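Long-range contacts in NAD(P)H-flavin oxidoreductase (Staphylococcus epidermidis ATCC 12228, PDB 3GBH), which probably catalyses NAD(P)H-dependent reduction of flavin or other acceptors through a bound flavin mononucleotide: residues 19-24 / 196-201; 54-59 / 84-89; 69-74 / 166-171. One frame throughout, in Å; residues are numbered along the deposited sequence.

How the interactions relate
Residues 19-24, just after helix 11-17, meet 196-201, far along the chain, so interaction 1 closes a loop that contains both other contacts. Within it, strand 54-59 pairs with 84-89 as interaction 2, a much shorter closure. Residues 69-74 leave from inside that closure and meet 166-171 beyond it, so interactions 2 and 3 cross: contacts can enclose or cross one another along one chain. The loops of interaction 3 pack through Phe-72 and Phe-167 onto Met-85 and Ile-87 of the sheet strand in interaction 2. Interaction 1 stands apart along the FMN, from its phosphate to O2 of the ring, its centre about 20 and 21 Å from those of interactions 2 and 3.

Interaction 1. Residues 19-24 / 196-201; sequences KSVKVF and QDAHDS. With FMN (flavin mononucleotide), chain H.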
loop_
_atom_site.group_PDB
_atom_site.type_symbol
_atom_site.label_atom_id
_atom_site.label_comp_id
_atom_site.label_asym_id
_atom_site.label_seq_id
_atom_site.Cartn_x
_atom_site.Cartn_y
_atom_site.Cartn_z
ATOM N N LYS B 19 16.199 -8.320 -18.864
ATOM C CA LYS B 19 17.643 -8.400 -18.672
ATOM C C LYS B 19 18.330 -8.558 -20.045
ATOM O O LYS B 19 17.678 -8.937 -21.034
ATOM C CB LYS B 19 17.992 -9.600 -17.762
ATOM C CG LYS B 19 17.220 -9.625 -16.412
ATOM C CD LYS B 19 17.576 -10.855 -15.594
ATOM C CE LYS B 19 16.775 -10.901 -14.300
ATOM N NZ LYS B 19 16.963 -12.176 -13.604
ATOM N N SER B 20 19.627 -8.244 -20.109
ATOM C CA SER B 20 20.375 -8.321 -21.369
ATOM C C SER B 20 20.747 -9.765 -21.676
ATOM O O SER B 20 21.669 -10.331 -21.089
ATOM C CB SER B 20 21.650 -7.469 -21.317
ATOM O OG SER B 20 21.341 -6.086 -21.372
ATOM N N VAL B 21 20.047 -10.340 -22.637
ATOM C CA VAL B 21 20.360 -11.655 -23.157
ATOM C C VAL B 21 21.279 -11.428 -24.351
ATOM O O VAL B 21 20.990 -10.587 -25.192
ATOM C CB VAL B 21 19.057 -12.371 -23.579
ATOM C CG1 VAL B 21 19.336 -13.574 -24.431
ATOM C CG2 VAL B 21 18.253 -12.729 -22.336
ATOM N N LYS B 22 22.388 -12.159 -24.396
ATOM C CA LYS B 22 23.400 -12.005 -25.454
ATOM C C LYS B 22 23.537 -13.195 -26.422
ATOM O O LYS B 22 24.242 -13.097 -27.426
ATOM C CB LYS B 22 24.745 -11.671 -24.789
ATOM C CG LYS B 22 24.596 -10.445 -23.885
ATOM C CD LYS B 22 25.884 -9.832 -23.454
ATOM C CE LYS B 22 25.588 -8.640 -22.546
ATOM N NZ LYS B 22 26.825 -7.850 -22.316
ATOM N N VAL B 23 22.856 -14.303 -26.122
ATOM C CA VAL B 23 22.845 -15.483 -26.979
ATOM C C VAL B 23 21.372 -15.877 -27.213
ATOM O O VAL B 23 20.652 -16.216 -26.272
ATOM C CB VAL B 23 23.615 -16.639 -26.328
ATOM C CG1 VAL B 23 23.715 -17.828 -27.262
ATOM C CG2 VAL B 23 25.013 -16.165 -25.909
ATOM N N PHE B 24 20.946 -15.792 -28.467
ATOM C CA PHE B 24 19.593 -16.100 -28.878
ATOM C C PHE B 24 19.562 -17.382 -29.707
ATOM O O PHE B 24 20.604 -17.884 -30.154
ATOM C CB PHE B 24 19.034 -14.966 -29.726
ATOM C CG PHE B 24 19.097 -13.636 -29.057
ATOM C CD1 PHE B 24 18.034 -13.185 -28.290
ATOM C CD2 PHE B 24 20.224 -12.825 -29.186
ATOM C CE1 PHE B 24 18.089 -11.949 -27.661
ATOM C CE2 PHE B 24 20.282 -11.570 -28.549
ATOM C CZ PHE B 24 19.215 -11.141 -27.797
ATOM N N GLN B 196 20.476 -18.618 -23.916
ATOM C CA GLN B 196 21.105 -18.660 -22.586
ATOM C C GLN B 196 20.541 -17.582 -21.681
ATOM O O GLN B 196 20.314 -16.486 -22.119
ATOM C CB GLN B 196 22.606 -18.423 -22.705
ATOM C CG GLN B 196 23.402 -19.629 -23.132
ATOM C CD GLN B 196 24.889 -19.305 -23.353
ATOM O OE1 GLN B 196 25.547 -19.920 -24.204
ATOM N NE2 GLN B 196 25.420 -18.345 -22.577
ATOM N N ASP B 197 20.353 -17.890 -20.408
ATOM C CA ASP B 197 19.887 -16.896 -19.424
ATOM C C ASP B 197 20.846 -15.703 -19.344
ATOM O O ASP B 197 22.059 -15.879 -19.401
ATOM C CB ASP B 197 19.813 -17.538 -18.030
ATOM C CG ASP B 197 18.582 -18.416 -17.831
ATOM O OD1 ASP B 197 17.586 -18.304 -18.577
ATOM O OD2 ASP B 197 18.611 -19.214 -16.880
ATOM N N ALA B 198 20.305 -14.502 -19.209
ATOM C CA ALA B 198 21.111 -13.331 -18.856
ATOM C C ALA B 198 21.820 -13.501 -17.513
ATOM O O ALA B 198 21.316 -14.204 -16.630
ATOM C CB ALA B 198 20.231 -12.108 -18.800
ATOM N N HIS B 199 22.980 -12.864 -17.360
ATOM C CA HIS B 199 23.554 -12.655 -16.027
ATOM C C HIS B 199 22.740 -11.610 -15.248
ATOM O O HIS B 199 22.367 -10.554 -15.802
ATOM C CB HIS B 199 24.995 -12.168 -16.118
ATOM C CG HIS B 199 25.933 -13.186 -16.669
ATOM N ND1 HIS B 199 26.176 -14.388 -16.036
ATOM C CD2 HIS B 199 26.681 -13.193 -17.797
ATOM C CE1 HIS B 199 27.036 -15.091 -16.755
ATOM N NE2 HIS B 199 27.358 -14.389 -17.828
ATOM N N ASP B 200 22.465 -11.900 -13.980
ATOM C CA ASP B 200 21.903 -10.908 -13.085
ATOM C C ASP B 200 22.932 -9.801 -12.827
ATOM O O ASP B 200 24.128 -10.058 -12.878
ATOM C CB ASP B 200 21.529 -11.542 -11.748
ATOM C CG ASP B 200 20.282 -12.427 -11.842
ATOM O OD1 ASP B 200 19.488 -12.276 -12.800
ATOM O OD2 ASP B 200 20.117 -13.279 -10.949
ATOM N N SER B 201 22.458 -8.594 -12.539
ATOM C CA SER B 201 23.342 -7.439 -12.357
ATOM C C SER B 201 22.886 -6.628 -11.170
ATOM O O SER B 201 21.775 -6.814 -10.691
ATOM C CB SER B 201 23.371 -6.592 -13.609
ATOM O OG SER B 201 22.071 -6.247 -14.021
HETATM N N1 FMN H . 25.792 -4.860 -23.859
HETATM C C2 FMN H . 26.649 -5.470 -24.763
HETATM O O2 FMN H . 26.894 -6.679 -24.702
HETATM N N3 FMN H . 27.252 -4.709 -25.729
HETATM C C4 FMN H . 27.000 -3.338 -25.827
HETATM O O4 FMN H . 27.569 -2.676 -26.715
HETATM C C4A FMN H . 26.157 -2.730 -24.911
HETATM N N5 FMN H . 25.908 -1.369 -24.943
HETATM C C5A FMN H . 24.832 -0.843 -24.260
HETATM C C6 FMN H . 24.345 0.442 -24.553
HETATM C C7 FMN H . 23.265 0.961 -23.871
HETATM C C7M FMN H . 22.759 2.341 -24.193
HETATM C C8 FMN H . 22.663 0.205 -22.859
HETATM C C8M FMN H . 21.484 0.699 -22.079
HETATM C C9 FMN H . 23.143 -1.059 -22.567
HETATM C C9A FMN H . 24.224 -1.614 -23.259
HETATM N N10 FMN H . 24.705 -2.903 -22.983
HETATM C C10 FMN H . 25.555 -3.505 -23.911
HETATM C "C1'" FMN H . 24.014 -3.785 -21.963
HETATM C "C2'" FMN H . 24.443 -3.306 -20.576
HETATM O "O2'" FMN H . 25.747 -3.766 -20.263
HETATM C "C3'" FMN H . 23.426 -3.799 -19.540
HETATM O "O3'" FMN H . 22.189 -3.178 -19.786
HETATM C "C4'" FMN H . 23.840 -3.552 -18.090
HETATM O "O4'" FMN H . 25.010 -4.319 -17.801
HETATM C "C5'" FMN H . 22.701 -3.931 -17.146
HETATM O "O5'" FMN H . 22.389 -5.312 -17.286
HETATM P P FMN H . 20.906 -5.765 -17.670
HETATM O O1P FMN H . 20.831 -7.264 -17.719
HETATM O O2P FMN H . 20.558 -5.118 -18.978
HETATM O O3P FMN H . 19.929 -5.253 -16.638
HETATM O O HOH W 1 23.717 -10.915 -19.368
HETATM O O HOH W 2 22.621 -14.679 -22.751
#
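Lys-19 and Asp-200 form the shortest polar bond between the two loops, a salt bridge in which NZ lies 2.7 Å from OD1, on the syn side of the carboxylate and 21° out of its plane. The lysine reaches it with CG anti to the carbonyl carbon (chi1 -53°) and the chain extended beyond. Asp-200 starts out pointing away, but its carboxylate comes back to meet the ammonium group.

Ala-198 supplies the apolar centre, its CB packed 3.5 Å from Lys-19 CB, with Val-21 CG2 also nearby. Elsewhere water does much of the bridging: water 1 donates to Ser-20 O and accepts from His-199 N, while water 2 joins Lys-22 N to Gln-196 O. The direct backbone bond, from Gln-196 N to Val-23 O, is weak at 3.4 Å, and beside it Val-23 CG2 rests against the Gln-196 amide.

Residues 19-24 also hold FMN. Ser-20 N points almost straight at O1P (174°), Ser-20 OG donates to O2P at 2.7 Å, and Lys-22 NZ reaches the flavin O2, also at 2.7 Å. Arg-18 and Arg-203 bind the cofactor too. Loop 19-24, backed by 196-201 with Ser-201, lines the FMN site, as in other nitroreductase-family enzymes.

Interaction 2. Residues 54-59 / 84-89; sequences WRIAVV and AMLIIF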
loop_
_atom_site.group_PDB
_atom_site.type_symbol
_atom_site.label_atom_id
_atom_site.label_comp_id
_atom_site.label_asym_id
_atom_site.label_seq_id
_atom_site.Cartn_x
_atom_site.Cartn_y
_atom_site.Cartn_z
ATOM N N TRP B 54 11.784 8.887 -34.078
ATOM C CA TRP B 54 12.471 7.607 -34.108
ATOM C C TRP B 54 12.250 6.922 -35.437
ATOM O O TRP B 54 11.152 6.981 -36.001
ATOM C CB TRP B 54 11.991 6.686 -32.997
ATOM C CG TRP B 54 10.511 6.741 -32.741
ATOM C CD1 TRP B 54 9.521 6.287 -33.554
ATOM C CD2 TRP B 54 9.863 7.318 -31.597
ATOM N NE1 TRP B 54 8.295 6.506 -32.973
ATOM C CE2 TRP B 54 8.478 7.152 -31.776
ATOM C CE3 TRP B 54 10.322 7.943 -30.438
ATOM C CZ2 TRP B 54 7.551 7.599 -30.846
ATOM C CZ3 TRP B 54 9.406 8.391 -29.511
ATOM C CH2 TRP B 54 8.046 8.215 -29.705
ATOM N N ARG B 55 13.298 6.238 -35.914
ATOM C CA ARG B 55 13.237 5.460 -37.158
ATOM C C ARG B 55 13.932 4.128 -36.908
ATOM O O ARG B 55 15.102 4.101 -36.545
ATOM C CB ARG B 55 13.957 6.205 -38.274
ATOM C CG ARG B 55 13.425 7.631 -38.522
ATOM C CD ARG B 55 11.985 7.692 -39.047
ATOM N NE ARG B 55 11.619 9.087 -39.278
ATOM C CZ ARG B 55 10.866 9.827 -38.472
ATOM N NH1 ARG B 55 10.320 9.329 -37.367
ATOM N NH2 ARG B 55 10.651 11.090 -38.783
ATOM N N ILE B 56 13.224 3.030 -37.119
ATOM C CA ILE B 56 13.724 1.692 -36.761
ATOM C C ILE B 56 14.113 0.896 -38.024
ATOM O O ILE B 56 13.259 0.591 -38.856
ATOM C CB ILE B 56 12.676 0.894 -35.968
ATOM C CG1 ILE B 56 12.192 1.702 -34.747
ATOM C CG2 ILE B 56 13.290 -0.494 -35.546
ATOM C CD1 ILE B 56 11.041 1.044 -33.976
ATOM N N ALA B 57 15.407 0.575 -38.158
ATOM C CA ALA B 57 15.888 -0.378 -39.162
ATOM C C ALA B 57 15.879 -1.763 -38.507
ATOM O O ALA B 57 16.646 -2.008 -37.575
ATOM C CB ALA B 57 17.314 -0.002 -39.655
ATOM N N VAL B 58 14.983 -2.644 -38.966
ATOM C CA VAL B 58 14.856 -3.989 -38.404
ATOM C C VAL B 58 15.732 -4.879 -39.285
ATOM O O VAL B 58 15.293 -5.351 -40.354
ATOM C CB VAL B 58 13.392 -4.463 -38.426
ATOM C CG1 VAL B 58 13.259 -5.840 -37.797
ATOM C CG2 VAL B 58 12.442 -3.412 -37.747
ATOM N N VAL B 59 16.990 -5.060 -38.868
ATOM C CA VAL B 59 17.935 -5.853 -39.635
ATOM C C VAL B 59 17.726 -7.335 -39.363
ATOM O O VAL B 59 18.103 -7.842 -38.325
ATOM C CB VAL B 59 19.398 -5.458 -39.332
ATOM C CG1 VAL B 59 20.362 -6.312 -40.167
ATOM C CG2 VAL B 59 19.588 -3.967 -39.605
ATOM N N ALA B 84 16.457 -10.432 -34.969
ATOM C CA ALA B 84 16.681 -9.191 -35.675
ATOM C C ALA B 84 17.614 -8.336 -34.835
ATOM O O ALA B 84 17.588 -8.422 -33.591
ATOM C CB ALA B 84 15.316 -8.440 -35.907
HETATM N N MSE B 85 18.415 -7.506 -35.508
HETATM C CA MSE B 85 19.107 -6.396 -34.850
HETATM C C MSE B 85 18.385 -5.107 -35.212
HETATM O O MSE B 85 18.414 -4.665 -36.367
HETATM C CB MSE B 85 20.555 -6.319 -35.307
HETATM C CG MSE B 85 21.353 -5.183 -34.660
HETATM SE SE MSE B 85 21.577 -5.381 -32.735
HETATM C CE MSE B 85 22.981 -6.705 -32.774
ATOM N N LEU B 86 17.742 -4.507 -34.224
ATOM C CA LEU B 86 17.036 -3.253 -34.406
ATOM C C LEU B 86 18.068 -2.149 -34.276
ATOM O O LEU B 86 18.800 -2.135 -33.306
ATOM C CB LEU B 86 15.953 -3.087 -33.346
ATOM C CG LEU B 86 14.986 -4.258 -33.133
ATOM C CD1 LEU B 86 13.886 -3.886 -32.144
ATOM C CD2 LEU B 86 14.384 -4.715 -34.443
ATOM N N ILE B 87 18.163 -1.266 -35.262
ATOM C CA ILE B 87 19.005 -0.077 -35.125
ATOM C C ILE B 87 18.087 1.133 -35.167
ATOM O O ILE B 87 17.393 1.351 -36.159
ATOM C CB ILE B 87 20.067 0.006 -36.206
ATOM C CG1 ILE B 87 20.820 -1.334 -36.325
ATOM C CG2 ILE B 87 21.059 1.154 -35.913
ATOM C CD1 ILE B 87 21.850 -1.384 -37.486
ATOM N N ILE B 88 18.077 1.905 -34.080
ATOM C CA ILE B 88 17.162 3.022 -33.935
ATOM C C ILE B 88 17.934 4.308 -34.199
ATOM O O ILE B 88 18.959 4.562 -33.591
ATOM C CB ILE B 88 16.542 3.055 -32.545
ATOM C CG1 ILE B 88 15.729 1.772 -32.293
ATOM C CG2 ILE B 88 15.656 4.296 -32.370
ATOM C CD1 ILE B 88 15.524 1.478 -30.832
ATOM N N PHE B 89 17.434 5.070 -35.166
ATOM C CA PHE B 89 17.983 6.319 -35.602
ATOM C C PHE B 89 17.013 7.423 -35.187
ATOM O O PHE B 89 15.819 7.184 -35.031
ATOM C CB PHE B 89 18.093 6.337 -37.126
ATOM C CG PHE B 89 19.139 5.424 -37.688
ATOM C CD1 PHE B 89 18.855 4.081 -37.903
ATOM C CD2 PHE B 89 20.401 5.918 -38.031
ATOM C CE1 PHE B 89 19.810 3.236 -38.426
ATOM C CE2 PHE B 89 21.362 5.106 -38.548
ATOM C CZ PHE B 89 21.079 3.737 -38.755
#
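Arg-55 and Phe-89 make the first of three hydrogen-bonded pairs in an antiparallel ladder; Ala-57 with Ile-87 and Val-59 with Met-85 follow, while Ile-56 with Ile-88 and Val-58 with Leu-86 are the intervening non-hydrogen-bonded pairs. The six N-H...O bonds differ in alignment more than in length. Phe-89 N meets Arg-55 O at 2.9 Å, nearly straight (178°) and in the carbonyl plane, whereas Val-59 N sits above the carbonyl plane of Met-85, 42° out of it. Weaker CA-H...O contacts supplement them: Ala-84 CA approaches Val-59 O at 3.3 Å, and Leu-86 CA approaches Ala-57 O.

Apolar contacts line both faces. On that of Ile-56, Val-58, Leu-86 and Ile-88, Val-58 and Leu-86 lie side by side pointing the same way. Val-58 CG1, anti to the backbone N (chi1 -178°), is the branch that meets both Leu-86 CD2, at 3.7 Å, and Ala-84 CB, at 3.8 Å. Helix 132-156 covers the face through Leu-150 and Met-146. On the other face, Val-59 CG2 touches Ile-87 CD1 at 4.0 Å, and Ala-57 CB lies at the edge of the Phe-89 ring, 4.3 Å from CE1. Helix 172-176 packs here, with Ile-176 against both Ala-57 and Phe-89.

At the N-terminal end of strand 54-59, Arg-55, its chain bent at chi2, donates from NH1 to Trp-54 O at 2.8 Å, and its NH2 forms a salt bridge with Asp-91.

Strand 183-192 continues the sheet beyond 84-89, and a strand of the second subunit pairs in parallel with residues 56-58. A helix-flanked antiparallel sheet extended by the partner's C-terminal strand is the hallmark of the dimeric nitroreductase fold.

Interaction 3. Residues 69-74 / 166-171; sequences KESFGF and GFDKEN
Phe-72 and Phe-167 lie side by side, their rings within 10° of parallel but slid so far apart, with centroids separated by 5.2 Å, that they barely overlap. What covers a face of the Phe-72 ring is instead Phe-167 CB, a CH-pi contact 3.9 Å from the ring centroid. One face of the Phe-167 ring carries Lys-169 CG, toward its rim. The first torsion of Phe-167 places CG between the backbone N and the carbonyl carbon (chi1 63°), sending the ring the same way as that of Phe-72, onto Ile-87 and Ala-188 of the central sheet.

Next to the aromatic pair, Ser-71 O accepts Asp-168 N at 2.9 Å in the carbonyl plane, and Phe-167 CA comes within 3.2 Å of the same oxygen as a CA-H...O contact. Ser-71 CB packs on Asp-168 CB at 3.9 Å. The Asp-168 carboxylate turns to its own loop, where Asn-171 ND2 meets OD2 on the syn side at 2.7 Å, nearly straight (176°).

Gly-166 N-H donates a hydrogen bond to FMN O4, and its carbonyl accepts from Asn-75, which also hydrogen-bonds FMN. The chemistry is therefore divided: one backbone bond joins the two loops directly, aromatic packing seats them on the sheet, and the glycine end presents an N-H that would probably polarise the flavin carbonyl.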
loop_
_atom_site.group_PDB
_atom_site.type_symbol
_atom_site.label_atom_id
_atom_site.label_comp_id
_atom_site.label_asym_id
_atom_site.label_seq_id
_atom_site.Cartn_x
_atom_site.Cartn_y
_atom_site.Cartn_z
ATOM N N LYS B 69 28.128 -6.536 -40.217
ATOM C CA LYS B 69 28.806 -7.414 -39.274
ATOM C C LYS B 69 30.022 -6.716 -38.655
ATOM O O LYS B 69 30.142 -6.660 -37.445
ATOM C CB LYS B 69 29.208 -8.719 -39.962
ATOM C CG LYS B 69 29.826 -9.797 -39.054
ATOM C CD LYS B 69 30.444 -10.934 -39.904
ATOM N N GLU B 70 30.906 -6.164 -39.480
ATOM C CA GLU B 70 32.132 -5.531 -38.973
ATOM C C GLU B 70 31.800 -4.347 -38.062
ATOM O O GLU B 70 32.485 -4.127 -37.069
ATOM C CB GLU B 70 33.079 -5.119 -40.122
ATOM N N SER B 71 30.726 -3.621 -38.371
ATOM C CA SER B 71 30.286 -2.508 -37.530
ATOM C C SER B 71 29.815 -2.904 -36.126
ATOM O O SER B 71 29.662 -2.033 -35.273
ATOM C CB SER B 71 29.159 -1.732 -38.218
ATOM O OG SER B 71 29.582 -1.272 -39.489
ATOM N N PHE B 72 29.523 -4.180 -35.882
ATOM C CA PHE B 72 29.111 -4.579 -34.543
ATOM C C PHE B 72 30.227 -5.107 -33.682
ATOM O O PHE B 72 30.022 -5.353 -32.498
ATOM C CB PHE B 72 27.878 -5.486 -34.571
ATOM C CG PHE B 72 26.627 -4.709 -34.696
ATOM C CD1 PHE B 72 26.202 -4.282 -35.936
ATOM C CD2 PHE B 72 25.925 -4.318 -33.582
ATOM C CE1 PHE B 72 25.065 -3.493 -36.064
ATOM C CE2 PHE B 72 24.779 -3.537 -33.699
ATOM C CZ PHE B 72 24.352 -3.116 -34.933
ATOM N N GLY B 73 31.422 -5.190 -34.235
ATOM C CA GLY B 73 32.625 -5.380 -33.411
ATOM C C GLY B 73 32.527 -6.565 -32.478
ATOM O O GLY B 73 32.323 -7.684 -32.934
ATOM N N PHE B 74 32.643 -6.326 -31.169
ATOM C CA PHE B 74 32.643 -7.421 -30.211
ATOM C C PHE B 74 31.223 -7.863 -29.886
ATOM O O PHE B 74 31.050 -8.793 -29.099
ATOM C CB PHE B 74 33.418 -7.079 -28.913
ATOM C CG PHE B 74 34.892 -6.805 -29.136
ATOM C CD1 PHE B 74 35.785 -7.852 -29.364
ATOM C CD2 PHE B 74 35.380 -5.493 -29.147
ATOM C CE1 PHE B 74 37.136 -7.597 -29.588
ATOM C CE2 PHE B 74 36.735 -5.230 -29.367
ATOM C CZ PHE B 74 37.613 -6.280 -29.590
ATOM N N GLY B 166 27.756 -0.329 -28.529
ATOM C CA GLY B 166 29.060 -0.648 -29.053
ATOM C C GLY B 166 29.061 -1.041 -30.509
ATOM O O GLY B 166 29.462 -2.151 -30.844
ATOM N N PHE B 167 28.618 -0.125 -31.370
ATOM C CA PHE B 167 28.706 -0.315 -32.809
ATOM C C PHE B 167 29.243 0.954 -33.476
ATOM O O PHE B 167 29.282 2.021 -32.859
ATOM C CB PHE B 167 27.357 -0.806 -33.411
ATOM C CG PHE B 167 26.204 0.151 -33.267
ATOM C CD1 PHE B 167 25.555 0.314 -32.058
ATOM C CD2 PHE B 167 25.726 0.848 -34.365
ATOM C CE1 PHE B 167 24.480 1.171 -31.937
ATOM C CE2 PHE B 167 24.676 1.695 -34.243
ATOM C CZ PHE B 167 24.049 1.870 -33.034
ATOM N N ASP B 168 29.655 0.816 -34.729
ATOM C CA ASP B 168 30.246 1.919 -35.506
ATOM C C ASP B 168 29.179 2.914 -35.955
ATOM O O ASP B 168 28.644 2.818 -37.050
ATOM C CB ASP B 168 31.013 1.348 -36.703
ATOM C CG ASP B 168 31.745 2.415 -37.518
ATOM O OD1 ASP B 168 31.636 3.622 -37.195
ATOM O OD2 ASP B 168 32.401 2.027 -38.506
ATOM N N LYS B 169 28.907 3.888 -35.097
ATOM C CA LYS B 169 27.919 4.925 -35.371
ATOM C C LYS B 169 28.316 5.908 -36.472
ATOM O O LYS B 169 27.457 6.519 -37.110
ATOM C CB LYS B 169 27.645 5.672 -34.079
ATOM C CG LYS B 169 26.816 4.809 -33.132
ATOM C CD LYS B 169 26.664 5.467 -31.783
ATOM C CE LYS B 169 25.888 4.584 -30.847
ATOM N NZ LYS B 169 25.975 5.045 -29.448
ATOM N N GLU B 170 29.611 6.067 -36.684
ATOM C CA GLU B 170 30.103 6.934 -37.752
ATOM C C GLU B 170 29.703 6.456 -39.142
ATOM O O GLU B 170 29.529 7.256 -40.037
ATOM C CB GLU B 170 31.622 7.030 -37.699
ATOM C CG GLU B 170 32.156 7.691 -36.453
ATOM C CD GLU B 170 31.756 9.153 -36.338
ATOM O OE1 GLU B 170 32.033 9.916 -37.298
ATOM O OE2 GLU B 170 31.166 9.532 -35.289
ATOM N N ASN B 171 29.601 5.149 -39.325
ATOM C CA ASN B 171 29.432 4.559 -40.653
ATOM C C ASN B 171 28.125 3.795 -40.832
ATOM O O ASN B 171 27.773 3.437 -41.947
ATOM C CB ASN B 171 30.603 3.658 -40.963
ATOM C CG ASN B 171 31.900 4.414 -41.042
ATOM O OD1 ASN B 171 32.066 5.314 -41.871
ATOM N ND2 ASN B 171 32.832 4.059 -40.176
#